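PDB 4HH8: butyrophilin subfamily 1 member A1 from Bos taurus, which probably helps to secrete milk-fat droplets and to restrain T-cell activation, seen here as its two immunoglobulin-like domains, which are probably extracellular. Local coordinates for residues F15-P20 against E119-H124; K45-R50 against C110-D115. The protein carries 1 engineered substitution. One frame throughout, in Å; residues are numbered along the deposited sequence.

Contact 1 of 2, residues F15-P20 against E119-H124; sequences FDVIGP and EEAIVH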
ATOM      1  N   PHE A  15      -7.679 -20.022 -24.439  1.00 45.07           N
ATOM      2  CA  PHE A  15      -6.678 -19.668 -23.442  1.00 44.15           C
ATOM      3  C   PHE A  15      -7.351 -19.054 -22.234  1.00 44.23           C
ATOM      4  O   PHE A  15      -8.466 -18.533 -22.335  1.00 42.95           O
ATOM      5  CB  PHE A  15      -5.666 -18.658 -24.014  1.00 44.41           C
ATOM      6  CG  PHE A  15      -6.278 -17.354 -24.487  1.00 42.44           C
ATOM      7  CD1 PHE A  15      -6.618 -16.347 -23.585  1.00 43.27           C
ATOM      8  CD2 PHE A  15      -6.479 -17.119 -25.840  1.00 45.28           C
ATOM      9  CE1 PHE A  15      -7.164 -15.129 -24.027  1.00 44.08           C
ATOM     10  CE2 PHE A  15      -7.018 -15.895 -26.298  1.00 44.02           C
ATOM     11  CZ  PHE A  15      -7.359 -14.910 -25.387  1.00 44.54           C
ATOM     12  N   ASP A  16      -6.663 -19.104 -21.099  1.00 43.96           N
ATOM     13  CA  ASP A  16      -7.082 -18.308 -19.946  1.00 45.10           C
ATOM     14  C   ASP A  16      -5.990 -17.333 -19.519  1.00 43.56           C
ATOM     15  O   ASP A  16      -4.819 -17.424 -19.927  1.00 43.54           O
ATOM     16  CB  ASP A  16      -7.539 -19.183 -18.752  1.00 45.92           C
ATOM     17  CG  ASP A  16      -8.770 -20.039 -19.085  1.00 51.51           C
ATOM     18  OD1 ASP A  16      -9.846 -19.462 -19.417  1.00 55.60           O
ATOM     19  OD2 ASP A  16      -8.654 -21.298 -19.028  1.00 55.37           O
ATOM     20  N   VAL A  17      -6.418 -16.388 -18.703  1.00 42.68           N
ATOM     21  CA  VAL A  17      -5.572 -15.337 -18.172  1.00 41.29           C
ATOM     22  C   VAL A  17      -5.622 -15.516 -16.660  1.00 41.02           C
ATOM     23  O   VAL A  17      -6.688 -15.488 -16.082  1.00 39.97           O
ATOM     24  CB  VAL A  17      -6.105 -13.945 -18.560  1.00 40.46           C
ATOM     25  CG1 VAL A  17      -5.397 -12.864 -17.747  1.00 40.63           C
ATOM     26  CG2 VAL A  17      -5.911 -13.705 -20.012  1.00 37.25           C
ATOM     27  N   ILE A  18      -4.457 -15.700 -16.047  1.00 41.18           N
ATOM     28  CA  ILE A  18      -4.346 -15.913 -14.620  1.00 41.87           C
ATOM     29  C   ILE A  18      -3.705 -14.720 -13.923  1.00 41.90           C
ATOM     30  O   ILE A  18      -2.652 -14.263 -14.339  1.00 42.50           O
ATOM     31  CB  ILE A  18      -3.469 -17.162 -14.322  1.00 41.89           C
ATOM     32  CG1 ILE A  18      -3.831 -18.317 -15.251  1.00 44.00           C
ATOM     33  CG2 ILE A  18      -3.661 -17.613 -12.855  1.00 43.41           C
ATOM     34  CD1 ILE A  18      -2.923 -19.532 -15.093  1.00 50.10           C
ATOM     35  N   GLY A  19      -4.312 -14.227 -12.846  1.00 42.24           N
ATOM     36  CA  GLY A  19      -3.672 -13.190 -12.035  1.00 42.63           C
ATOM     37  C   GLY A  19      -2.829 -13.793 -10.916  1.00 43.19           C
ATOM     38  O   GLY A  19      -2.811 -15.005 -10.746  1.00 43.74           O
ATOM     39  N   PRO A  20      -2.106 -12.960 -10.152  1.00 43.36           N
ATOM     40  CA  PRO A  20      -1.264 -13.561  -9.088  1.00 43.72           C
ATOM     41  C   PRO A  20      -2.066 -14.221  -7.960  1.00 44.31           C
ATOM     42  O   PRO A  20      -3.212 -13.827  -7.712  1.00 44.38           O
ATOM     43  CB  PRO A  20      -0.456 -12.372  -8.539  1.00 43.38           C
ATOM     44  CG  PRO A  20      -0.774 -11.186  -9.459  1.00 43.05           C
ATOM     45  CD  PRO A  20      -2.056 -11.484 -10.155  1.00 42.89           C
ATOM     46  N   GLU A 119      -9.864 -12.890 -22.642  1.00 53.53           N
ATOM     47  CA  GLU A 119     -10.013 -13.341 -21.270  1.00 52.46           C
ATOM     48  C   GLU A 119      -9.360 -12.324 -20.333  1.00 50.75           C
ATOM     49  O   GLU A 119      -8.569 -11.483 -20.770  1.00 49.92           O
ATOM     50  CB  GLU A 119      -9.416 -14.740 -21.080  1.00 53.10           C
ATOM     51  CG  GLU A 119      -9.611 -15.327 -19.672  1.00 56.81           C
ATOM     52  CD  GLU A 119     -11.072 -15.512 -19.286  1.00 59.44           C
ATOM     53  OE1 GLU A 119     -11.665 -16.517 -19.736  1.00 60.14           O
ATOM     54  OE2 GLU A 119     -11.619 -14.660 -18.531  1.00 59.90           O
ATOM     55  N   GLU A 120      -9.714 -12.396 -19.053  1.00 48.48           N
ATOM     56  CA  GLU A 120      -9.191 -11.466 -18.056  1.00 47.21           C
ATOM     57  C   GLU A 120      -9.050 -12.024 -16.630  1.00 45.40           C
ATOM     58  O   GLU A 120      -9.612 -13.078 -16.266  1.00 44.19           O
ATOM     59  CB  GLU A 120     -10.002 -10.172 -18.046  1.00 47.23           C
ATOM     60  CG  GLU A 120     -11.420 -10.384 -17.585  1.00 50.57           C
ATOM     61  CD  GLU A 120     -12.187  -9.099 -17.541  1.00 52.87           C
ATOM     62  OE1 GLU A 120     -12.621  -8.630 -18.614  1.00 54.74           O
ATOM     63  OE2 GLU A 120     -12.363  -8.565 -16.429  1.00 55.75           O
ATOM     64  N   ALA A 121      -8.269 -11.298 -15.831  1.00 43.64           N
ATOM     65  CA  ALA A 121      -8.012 -11.668 -14.452  1.00 41.82           C
ATOM     66  C   ALA A 121      -7.881 -10.408 -13.648  1.00 40.77           C
ATOM     67  O   ALA A 121      -7.996  -9.318 -14.184  1.00 40.33           O
ATOM     68  CB  ALA A 121      -6.753 -12.502 -14.346  1.00 41.83           C
ATOM     69  N   ILE A 122      -7.623 -10.575 -12.360  1.00 40.38           N
ATOM     70  CA  ILE A 122      -7.644  -9.505 -11.386  1.00 40.40           C
ATOM     71  C   ILE A 122      -6.281  -9.478 -10.735  1.00 39.75           C
ATOM     72  O   ILE A 122      -5.742 -10.529 -10.423  1.00 40.08           O
ATOM     73  CB  ILE A 122      -8.752  -9.778 -10.326  1.00 40.63           C
ATOM     74  CG1 ILE A 122     -10.130  -9.564 -10.960  1.00 42.33           C
ATOM     75  CG2 ILE A 122      -8.606  -8.909  -9.061  1.00 40.19           C
ATOM     76  CD1 ILE A 122     -11.299 -10.094 -10.143  1.00 43.13           C
ATOM     77  N   VAL A 123      -5.702  -8.288 -10.588  1.00 39.37           N
ATOM     78  CA  VAL A 123      -4.503  -8.090  -9.759  1.00 39.44           C
ATOM     79  C   VAL A 123      -4.822  -7.032  -8.711  1.00 39.97           C
ATOM     80  O   VAL A 123      -5.437  -5.987  -9.017  1.00 39.78           O
ATOM     81  CB  VAL A 123      -3.290  -7.593 -10.581  1.00 40.39           C
ATOM     82  CG1 VAL A 123      -1.951  -7.797  -9.804  1.00 40.60           C
ATOM     83  CG2 VAL A 123      -3.209  -8.282 -11.898  1.00 39.73           C
ATOM     84  N   HIS A 124      -4.436  -7.298  -7.469  1.00 39.43           N
ATOM     85  CA  HIS A 124      -4.684  -6.349  -6.410  1.00 39.67           C
ATOM     86  C   HIS A 124      -3.365  -5.702  -6.152  1.00 38.54           C
ATOM     87  O   HIS A 124      -2.391  -6.398  -5.946  1.00 38.55           O
ATOM     88  CB  HIS A 124      -5.224  -7.018  -5.135  1.00 39.92           C
ATOM     89  CG  HIS A 124      -6.557  -7.683  -5.318  1.00 42.79           C
ATOM     90  ND1 HIS A 124      -7.747  -6.978  -5.369  1.00 44.55           N
ATOM     91  CD2 HIS A 124      -6.887  -8.993  -5.465  1.00 45.14           C
ATOM     92  CE1 HIS A 124      -8.752  -7.825  -5.528  1.00 45.83           C
ATOM     93  NE2 HIS A 124      -8.257  -9.054  -5.596  1.00 47.72           N
TER
HETATM   94  O   HOH W   1      -9.582 -15.766 -15.831  1.00 34.91           O
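E119 lies against F15, D16 and V17 where strands 16-18 and 119-124 run side by side. The strand axes come within 5.5 Å and are nearly parallel, at 8°, yet no direct hydrogen bond joins them. E119 can be followed outward. Its CB lies 3.7 Å from CE1 of the F15 ring, approached obliquely, and also touches CG2 of V17. CG is anti to the backbone N (chi1 -176°), which carries it over V17, 3.5 Å from V17 N. The chain then bends, and CD passes near OD1 of D16. OE1 of E119 ends 3.5 Å from D16 OD1, two acceptors with no bond between them. OE2 turns back and takes the N-H of E120 at 3.0 Å. That bond is almost straight (170°) and meets the oxygen on its anti side, somewhat out of the carboxylate plane. It holds the bend of E119. With an alanine here the carboxylate is gone, and E120 N is likely to lose its partner in this bond while a gap opens beside V17 N. Farther along, A121 CB sits 3.7 Å from CG1 of V17 and also touches G19 N. P20 CG meets V123 CG1 at 3.6 Å, the two side chains crossing at about a right angle. A water donates to both V17 O, at 2.9 Å, and E120 O. Strand 16-18 pairs instead with strand 32-39, and 119-124 with strand 106-114. The contact brings the outer strand 16-18 of one sheet against strand 117-128 of the facing sheet in a V-type immunoglobulin sandwich. Its chemistry is mixed: V17, A121, P20 and V123 give apolar contact, a water links the two carbonyls, and the nearby D16 and E119 carboxylates would probably make each other slightly harder to ionise.

Contact 2 of 2, residues K45-R50 against C110-D115; sequences KGMELR and CFFRQD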
ATOM      1  N   LYS A  45       2.862 -12.203 -27.623  1.00 32.64           N
ATOM      2  CA  LYS A  45       3.358 -11.147 -28.567  1.00 34.98           C
ATOM      3  C   LYS A  45       2.312 -10.775 -29.595  1.00 34.89           C
ATOM      4  O   LYS A  45       1.806 -11.658 -30.274  1.00 35.75           O
ATOM      5  CB  LYS A  45       4.616 -11.595 -29.339  1.00 35.42           C
ATOM      6  CG  LYS A  45       5.878 -11.679 -28.489  1.00 40.44           C
ATOM      7  CD  LYS A  45       7.142 -11.807 -29.349  1.00 46.78           C
ATOM      8  CE  LYS A  45       8.240 -12.527 -28.577  1.00 47.48           C
ATOM      9  NZ  LYS A  45       9.224 -13.189 -29.495  1.00 53.51           N
ATOM     10  N   GLY A  46       1.971  -9.490 -29.711  1.00 35.80           N
ATOM     11  CA  GLY A  46       1.002  -9.038 -30.737  1.00 35.42           C
ATOM     12  C   GLY A  46      -0.448  -9.011 -30.304  1.00 36.10           C
ATOM     13  O   GLY A  46      -1.323  -8.604 -31.069  1.00 36.03           O
HETATM   14  N   MSE A  47      -0.716  -9.452 -29.077  1.00 36.13           N
HETATM   15  CA  MSE A  47      -2.066  -9.472 -28.542  1.00 36.25           C
HETATM   16  C   MSE A  47      -2.424  -8.093 -28.028  1.00 35.24           C
HETATM   17  O   MSE A  47      -1.553  -7.296 -27.757  1.00 34.78           O
HETATM   18  CB  MSE A  47      -2.151 -10.454 -27.372  1.00 37.01           C
HETATM   19  CG  MSE A  47      -2.172 -11.894 -27.797  1.00 40.36           C
HETATM   20 SE   MSE A  47      -2.714 -13.035 -26.301  1.00 42.47          SE
HETATM   21  CE  MSE A  47      -4.622 -12.784 -26.243  1.00 41.65           C
ATOM     22  N   GLU A  48      -3.702  -7.820 -27.878  1.00 34.38           N
ATOM     23  CA  GLU A  48      -4.085  -6.650 -27.131  1.00 35.66           C
ATOM     24  C   GLU A  48      -3.956  -6.972 -25.651  1.00 34.37           C
ATOM     25  O   GLU A  48      -4.618  -7.890 -25.155  1.00 34.56           O
ATOM     26  CB  GLU A  48      -5.517  -6.190 -27.460  1.00 35.76           C
ATOM     27  CG  GLU A  48      -6.016  -5.042 -26.550  1.00 39.39           C
ATOM     28  CD  GLU A  48      -7.485  -4.669 -26.788  1.00 44.08           C
ATOM     29  OE1 GLU A  48      -7.903  -4.646 -27.959  1.00 46.61           O
ATOM     30  OE2 GLU A  48      -8.223  -4.393 -25.803  1.00 48.08           O
ATOM     31  N   LEU A  49      -3.093  -6.205 -24.986  1.00 33.29           N
ATOM     32  CA  LEU A  49      -2.848  -6.252 -23.538  1.00 32.65           C
ATOM     33  C   LEU A  49      -3.398  -4.975 -22.915  1.00 32.78           C
ATOM     34  O   LEU A  49      -2.900  -3.904 -23.231  1.00 33.77           O
ATOM     35  CB  LEU A  49      -1.344  -6.334 -23.253  1.00 31.23           C
ATOM     36  CG  LEU A  49      -0.578  -7.442 -24.008  1.00 32.06           C
ATOM     37  CD1 LEU A  49       0.911  -7.332 -23.809  1.00 27.89           C
ATOM     38  CD2 LEU A  49      -1.057  -8.869 -23.669  1.00 29.78           C
ATOM     39  N   ARG A  50      -4.409  -5.075 -22.057  1.00 32.60           N
ATOM     40  CA  ARG A  50      -5.025  -3.898 -21.447  1.00 33.67           C
ATOM     41  C   ARG A  50      -5.068  -4.039 -19.929  1.00 33.47           C
ATOM     42  O   ARG A  50      -5.621  -5.011 -19.421  1.00 34.68           O
ATOM     43  CB  ARG A  50      -6.458  -3.712 -21.957  1.00 33.11           C
ATOM     44  CG  ARG A  50      -7.159  -2.474 -21.393  1.00 36.40           C
ATOM     45  CD  ARG A  50      -8.668  -2.402 -21.744  1.00 37.18           C
ATOM     46  NE  ARG A  50      -8.835  -2.244 -23.186  1.00 39.22           N
ATOM     47  CZ  ARG A  50      -9.019  -1.092 -23.827  1.00 40.12           C
ATOM     48  NH1 ARG A  50      -9.090   0.068 -23.169  1.00 43.28           N
ATOM     49  NH2 ARG A  50      -9.126  -1.103 -25.152  1.00 39.72           N
ATOM     50  N   CYS A 110      -6.541  -7.274 -15.755  1.00 38.82           N
ATOM     51  CA  CYS A 110      -5.680  -7.476 -16.931  1.00 39.66           C
ATOM     52  C   CYS A 110      -6.417  -8.248 -17.994  1.00 40.34           C
ATOM     53  O   CYS A 110      -6.841  -9.385 -17.765  1.00 41.05           O
ATOM     54  CB  CYS A 110      -4.407  -8.216 -16.571  1.00 39.41           C
ATOM     55  SG  CYS A 110      -4.725  -9.820 -15.751  1.00 41.34           S
ATOM     56  N   PHE A 111      -6.513  -7.638 -19.169  1.00 40.22           N
ATOM     57  CA  PHE A 111      -7.279  -8.162 -20.277  1.00 40.11           C
ATOM     58  C   PHE A 111      -6.335  -8.457 -21.453  1.00 39.35           C
ATOM     59  O   PHE A 111      -5.533  -7.604 -21.836  1.00 38.80           O
ATOM     60  CB  PHE A 111      -8.303  -7.089 -20.625  1.00 40.36           C
ATOM     61  CG  PHE A 111      -9.176  -7.403 -21.793  1.00 42.31           C
ATOM     62  CD1 PHE A 111     -10.339  -8.164 -21.629  1.00 45.03           C
ATOM     63  CD2 PHE A 111      -8.900  -6.856 -23.043  1.00 43.25           C
ATOM     64  CE1 PHE A 111     -11.177  -8.416 -22.709  1.00 45.85           C
ATOM     65  CE2 PHE A 111      -9.719  -7.098 -24.132  1.00 44.11           C
ATOM     66  CZ  PHE A 111     -10.869  -7.880 -23.968  1.00 46.07           C
ATOM     67  N   PHE A 112      -6.437  -9.674 -21.989  1.00 39.15           N
ATOM     68  CA  PHE A 112      -5.663 -10.160 -23.136  1.00 39.38           C
ATOM     69  C   PHE A 112      -6.651 -10.459 -24.256  1.00 40.63           C
ATOM     70  O   PHE A 112      -7.583 -11.207 -24.029  1.00 39.89           O
ATOM     71  CB  PHE A 112      -4.993 -11.488 -22.811  1.00 38.44           C
ATOM     72  CG  PHE A 112      -3.808 -11.384 -21.927  1.00 36.39           C
ATOM     73  CD1 PHE A 112      -2.565 -11.784 -22.382  1.00 34.33           C
ATOM     74  CD2 PHE A 112      -3.925 -10.934 -20.624  1.00 35.21           C
ATOM     75  CE1 PHE A 112      -1.452 -11.715 -21.548  1.00 32.99           C
ATOM     76  CE2 PHE A 112      -2.816 -10.844 -19.795  1.00 31.22           C
ATOM     77  CZ  PHE A 112      -1.592 -11.229 -20.246  1.00 30.71           C
ATOM     78  N   ARG A 113      -6.433  -9.914 -25.454  1.00 42.09           N
ATOM     79  CA  ARG A 113      -7.296 -10.212 -26.601  1.00 44.34           C
ATOM     80  C   ARG A 113      -6.522 -10.563 -27.869  1.00 45.37           C
ATOM     81  O   ARG A 113      -5.587  -9.856 -28.246  1.00 45.04           O
ATOM     82  CB  ARG A 113      -8.260  -9.056 -26.920  1.00 44.35           C
ATOM     83  CG  ARG A 113      -8.835  -9.119 -28.384  1.00 47.54           C
ATOM     84  CD  ARG A 113      -9.756  -7.955 -28.754  1.00 50.37           C
ATOM     85  NE  ARG A 113     -10.991  -8.057 -27.989  1.00 55.70           N
ATOM     86  CZ  ARG A 113     -12.022  -7.216 -28.067  1.00 59.39           C
ATOM     87  NH1 ARG A 113     -12.004  -6.163 -28.903  1.00 60.35           N
ATOM     88  NH2 ARG A 113     -13.086  -7.428 -27.297  1.00 59.77           N
ATOM     89  N   GLN A 114      -6.932 -11.654 -28.516  1.00 47.36           N
ATOM     90  CA  GLN A 114      -6.517 -11.968 -29.882  1.00 50.19           C
ATOM     91  C   GLN A 114      -7.770 -12.146 -30.749  1.00 51.45           C
ATOM     92  O   GLN A 114      -8.555 -13.074 -30.544  1.00 50.96           O
ATOM     93  CB  GLN A 114      -5.623 -13.205 -29.925  1.00 50.25           C
ATOM     94  CG  GLN A 114      -4.645 -13.212 -31.094  1.00 53.40           C
ATOM     95  CD  GLN A 114      -3.703 -14.419 -31.048  1.00 58.58           C
ATOM     96  OE1 GLN A 114      -4.148 -15.583 -31.011  1.00 60.93           O
ATOM     97  NE2 GLN A 114      -2.394 -14.150 -31.038  1.00 59.08           N
ATOM     98  N   ASP A 115      -7.941 -11.228 -31.704  1.00 53.81           N
ATOM     99  CA  ASP A 115      -9.173 -11.068 -32.498  1.00 55.87           C
ATOM    100  C   ASP A 115     -10.461 -11.125 -31.676  1.00 56.59           C
ATOM    101  O   ASP A 115     -10.814 -10.156 -30.992  1.00 56.86           O
ATOM    102  CB  ASP A 115      -9.242 -12.076 -33.641  1.00 56.30           C
ATOM    103  CG  ASP A 115      -8.029 -12.032 -34.528  1.00 59.13           C
ATOM    104  OD1 ASP A 115      -7.634 -10.925 -34.981  1.00 62.65           O
ATOM    105  OD2 ASP A 115      -7.475 -13.118 -34.795  1.00 61.31           O
TER
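E48 and R50 pair with R113 and F111 through four backbone hydrogen bonds across antiparallel strands 48-50 and 110-114, whose axes run at 167°. L49 and F112 form the non-hydrogen-bonded pair between them. Their side chains share the inner face. L49 CD2 lies over one face of the F112 ring, 3.9 Å from its centroid, a CH-pi contact. M47, modelled as selenomethionine, brings SE to the edge of the same ring, 5.5 Å from the centroid. A bend at chi3 (78°) turns CE back onto the backbone, 3.3 Å from R113 C. On the other face, E48 extends with CG anti to its backbone N (chi1 173°). Its OE2 lies at the edge of the F111 ring, 3.5 Å from CE2, and forms a salt bridge with R50 NE at 3.4 Å; the hydrogen bonds from NE and NH2 are both weak. R50 NH1 also hydrogen-bonds to V56 O. E48 and R113 run alongside each other, pointing the same way, but no N-H of the guanidinium aims at OE1. C110 is bonded to C36 in the facing sheet, and F112 packs on C36 and L38. These are strands C and F of a V-set domain, beside its canonical disulfide.

In the fold
From the N terminus, residues 15-20 start the V-type domain at the edge of one sheet. The chain crosses to strand 24-27, returns through 32-39, and reaches 45-50 in the other sheet. It comes back to that segment at 110-115, where contact 2 closes a loop of 59 residues. A turn then leads into 119-124, where contact 1 closes the wider loop of 98 residues. Contact 2 is nested inside it. Strands 106-114 and 117-128 are neighbours in one sheet, so the contacts adjoin, and V17 packs on F112. Contact 2 pairs strands within that sheet, while contact 1 ties its 117-128 strand to the first strand of the opposing sheet.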